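Local coordinates for taurine dioxygenase (Burkholderia xenovorans, PDB 5KEU), which probably acts as an iron- and 2-oxoglutarate-dependent dioxygenase of the TauD/TfdA family, with magnesium bound at its metal site in this crystal, at residues Leu155-Ala158 / Tyr159-Ser163; Glu235-Ala238 / Leu239-Leu243. All coordinates share one frame; numbering follows the deposited sequence.

Contact 1: Leu155-Ala158 / Tyr159-Ser163; sequences LALA and YEKLS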
# COMPACT_ATOMS: atom_id res chain seq x y z
N LEU B 155 -8.40 -11.03 3.67
CA LEU B 155 -8.00 -12.43 3.66
C LEU B 155 -9.12 -13.37 3.21
O LEU B 155 -8.85 -14.53 2.87
CB LEU B 155 -7.50 -12.84 5.06
CG LEU B 155 -6.26 -12.08 5.55
CD1 LEU B 155 -5.79 -12.50 6.95
CD2 LEU B 155 -5.12 -12.32 4.57
N ALA B 156 -10.37 -12.91 3.20
CA ALA B 156 -11.41 -13.68 2.53
C ALA B 156 -11.19 -13.68 1.03
O ALA B 156 -11.20 -14.73 0.38
CB ALA B 156 -12.80 -13.12 2.87
N LEU B 157 -10.94 -12.49 0.46
CA LEU B 157 -10.59 -12.38 -0.94
C LEU B 157 -9.31 -13.16 -1.26
O LEU B 157 -9.22 -13.83 -2.30
CB LEU B 157 -10.41 -10.90 -1.31
CG LEU B 157 -10.03 -10.60 -2.75
CD1 LEU B 157 -11.15 -11.09 -3.67
CD2 LEU B 157 -9.80 -9.11 -2.87
N ALA B 158 -8.30 -13.05 -0.39
CA ALA B 158 -7.07 -13.79 -0.62
C ALA B 158 -7.35 -15.28 -0.80
O ALA B 158 -6.78 -15.93 -1.69
CB ALA B 158 -6.07 -13.56 0.52
N TYR B 159 -8.21 -15.85 0.06
CA TYR B 159 -8.56 -17.26 -0.09
C TYR B 159 -9.22 -17.50 -1.44
O TYR B 159 -8.87 -18.44 -2.17
CB TYR B 159 -9.50 -17.71 1.04
CG TYR B 159 -10.02 -19.13 0.86
CD1 TYR B 159 -11.23 -19.38 0.20
CD2 TYR B 159 -9.29 -20.22 1.35
CE1 TYR B 159 -11.69 -20.69 0.02
CE2 TYR B 159 -9.75 -21.53 1.18
CZ TYR B 159 -10.95 -21.76 0.53
OH TYR B 159 -11.41 -23.05 0.36
N GLU B 160 -10.22 -16.68 -1.78
CA GLU B 160 -10.97 -16.91 -3.00
C GLU B 160 -10.08 -16.81 -4.22
O GLU B 160 -10.34 -17.48 -5.23
CB GLU B 160 -12.13 -15.92 -3.10
CG GLU B 160 -13.21 -16.13 -2.03
CD GLU B 160 -13.93 -17.47 -2.18
OE1 GLU B 160 -14.09 -17.94 -3.34
OE2 GLU B 160 -14.35 -18.06 -1.16
N LYS B 161 -9.01 -16.01 -4.14
CA LYS B 161 -8.12 -15.81 -5.28
C LYS B 161 -7.02 -16.85 -5.40
O LYS B 161 -6.33 -16.88 -6.43
CB LYS B 161 -7.48 -14.42 -5.22
CG LYS B 161 -8.47 -13.29 -5.43
CD LYS B 161 -8.93 -13.19 -6.88
CE LYS B 161 -9.62 -11.86 -7.13
NZ LYS B 161 -9.83 -11.61 -8.58
N LEU B 162 -6.83 -17.71 -4.40
CA LEU B 162 -6.06 -18.93 -4.63
C LEU B 162 -6.74 -19.75 -5.72
O LEU B 162 -7.97 -19.72 -5.86
CB LEU B 162 -5.98 -19.78 -3.34
CG LEU B 162 -5.29 -19.20 -2.10
CD1 LEU B 162 -5.50 -20.15 -0.90
CD2 LEU B 162 -3.81 -19.02 -2.42
N SER B 163 -5.95 -20.48 -6.49
CA SER B 163 -6.55 -21.41 -7.44
C SER B 163 -7.30 -22.51 -6.70
O SER B 163 -7.06 -22.78 -5.52
CB SER B 163 -5.49 -22.03 -8.35
OG SER B 163 -4.60 -22.86 -7.60

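Contact 2: Glu235-Ala238 / Leu239-Leu243; sequences ESEA and LLELL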
# COMPACT_ATOMS: atom_id res chain seq x y z
N GLU B 235 9.00 -27.68 3.35
CA GLU B 235 7.68 -27.55 2.76
C GLU B 235 6.90 -26.43 3.43
O GLU B 235 6.22 -25.63 2.76
CB GLU B 235 6.91 -28.88 2.87
CG GLU B 235 7.54 -30.04 2.10
CD GLU B 235 6.96 -31.41 2.47
OE1 GLU B 235 7.25 -32.39 1.75
OE2 GLU B 235 6.20 -31.51 3.47
N SER B 236 6.95 -26.37 4.76
CA SER B 236 6.24 -25.33 5.49
C SER B 236 6.75 -23.95 5.10
O SER B 236 5.97 -23.04 4.79
CB SER B 236 6.41 -25.55 6.99
OG SER B 236 5.84 -24.49 7.74
N GLU B 237 8.07 -23.78 5.14
CA GLU B 237 8.67 -22.49 4.80
C GLU B 237 8.26 -22.04 3.40
O GLU B 237 7.84 -20.89 3.20
CB GLU B 237 10.19 -22.62 4.91
CG GLU B 237 10.98 -21.37 4.58
CD GLU B 237 12.46 -21.61 4.77
OE1 GLU B 237 13.04 -22.42 4.02
OE2 GLU B 237 13.02 -21.02 5.71
N ALA B 238 8.38 -22.93 2.41
CA ALA B 238 8.08 -22.54 1.03
C ALA B 238 6.60 -22.25 0.83
O ALA B 238 6.23 -21.28 0.14
CB ALA B 238 8.54 -23.64 0.06
N LEU B 239 5.72 -23.06 1.43
CA LEU B 239 4.29 -22.81 1.30
C LEU B 239 3.88 -21.52 2.01
O LEU B 239 3.03 -20.77 1.50
CB LEU B 239 3.48 -23.99 1.87
CG LEU B 239 3.56 -25.25 1.01
CD1 LEU B 239 3.01 -26.45 1.80
CD2 LEU B 239 2.80 -25.06 -0.33
N LEU B 240 4.42 -21.26 3.21
CA LEU B 240 4.06 -20.02 3.88
C LEU B 240 4.52 -18.81 3.08
O LEU B 240 3.79 -17.82 2.97
CB LEU B 240 4.62 -19.98 5.31
CG LEU B 240 3.92 -20.96 6.28
CD1 LEU B 240 4.65 -20.96 7.62
CD2 LEU B 240 2.47 -20.55 6.46
N GLU B 241 5.72 -18.87 2.48
CA GLU B 241 6.15 -17.72 1.69
C GLU B 241 5.24 -17.51 0.49
O GLU B 241 4.91 -16.36 0.16
CB GLU B 241 7.61 -17.85 1.27
CG GLU B 241 8.52 -17.66 2.48
CD GLU B 241 10.00 -17.63 2.15
OE1 GLU B 241 10.78 -17.33 3.07
OE2 GLU B 241 10.40 -17.91 1.00
N LEU B 242 4.81 -18.59 -0.16
CA LEU B 242 3.84 -18.48 -1.24
C LEU B 242 2.55 -17.82 -0.77
O LEU B 242 2.05 -16.89 -1.42
CB LEU B 242 3.55 -19.88 -1.80
CG LEU B 242 2.48 -19.95 -2.90
CD1 LEU B 242 3.00 -19.31 -4.21
CD2 LEU B 242 2.12 -21.38 -3.12
N LEU B 243 1.99 -18.31 0.35
CA LEU B 243 0.72 -17.77 0.82
C LEU B 243 0.85 -16.34 1.34
O LEU B 243 -0.09 -15.55 1.19
CB LEU B 243 0.14 -18.67 1.92
CG LEU B 243 -0.18 -20.10 1.45
CD1 LEU B 243 -0.54 -20.92 2.69
CD2 LEU B 243 -1.38 -20.10 0.47

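Contact 1: Leu155-Ala158 / Tyr159-Ser163
L157 and K161, one helical turn apart, lie side by side and point the same way. The CD1 methyl of L157 meets CE of K161 at 3.9 Å. L157 reaches it because its CG stands anti to the backbone N (chi1 180°). The K161 chain bends at chi2 (-72°) and passes alongside the leucine. Its CG also lies 3.3 Å from the carbonyl O of L157. Beneath these side chains the backbone closes in i to i+4 bonds. K161 N donates to L157 O at 2.9 Å, and E160 N to A156 O at 3.1 Å. Y159 N donates to L155 O at 3.2 Å. The last bond, L162 N to A158 O, is more bent, with an N-H...O angle of 136°. S163 is the N-cap of helix 164-171. The Y159 ring leads away from the turn, and its OH bonds to D171 of that helix. At the other end N154 OD1 accepts from L157 N. L155 and A156 touch V217 of strand 216-218. The side chain of L155 is about 9 Å from those of the metal ligands H123 and H273. Besides the L162 bond, A158 O takes a weak one from K161 N and one from H246 NE2. The carbonyl of this buried residue is thus satisfied both from its own turn and from helix 233-247.

Contact 2: Glu235-Ala238 / Leu239-Leu243
L240 lies one turn beyond S236 and leans back along it. Its CB sits 3.4 Å from the carbonyl O of S236. CG comes to 3.3 Å of the same oxygen. CG stands beside the backbone N (chi1 -71°), which turns the branch back toward the preceding turn. From there the CD1 methyl meets the side-chain OG of S236 at 3.7 Å. This is a van der Waals contact, not a hydrogen bond; the hydroxyl is hydrogen-bonded to I228 N of strand 225-228. CD1 of L240 is also 3.8 Å from S236 O. The backbone joins the same pair, L240 N donating to S236 O at 2.8 Å. Three more i to i+4 bonds run alongside, from L239 N to E235 O, E241 N to E237 O and L242 N to A238 O. The four are those of a regular alpha-helix. L239 repeats the pattern, its CG lying 3.2 Å from E235 O. On another side E237 OE2 and E241 OE1 are 5.1 Å apart. R234 makes a salt bridge with E237 OE1, and R117 a long, weak ion pair with E241 OE1. These probably ease any repulsion. E235, E237 and L242 are exposed. One face of this stretch is turned inward. There L240 touches L225 and I228 of strand 225-228, S236 and L239 rest on the same strand, and F169 and V170 of helix 164-171 meet L239 and L243 respectively.

From the N terminus, strand 150-154 leads directly into helix 155-161. Contact 1 covers this helix and the first residues after it. Helix 164-171 follows, then the strands of the five-stranded antiparallel sheet that precede helix 233-247. Contact 2 lies within that helix. Neither contact closes a long loop. They come in series, neither nesting nor crossing. The centres of contacts 1 and 2 are about 16 Å apart. They meet directly where CD2 of L162 packs on CD2 of L243 at 3.9 Å. V170 touches both leucines, so the loop after helix 155-161 meets helices 164-171 and 233-247 here. Contact 1 also borders strand 216-218, and contact 2 lies against strand 225-228 of the same sheet.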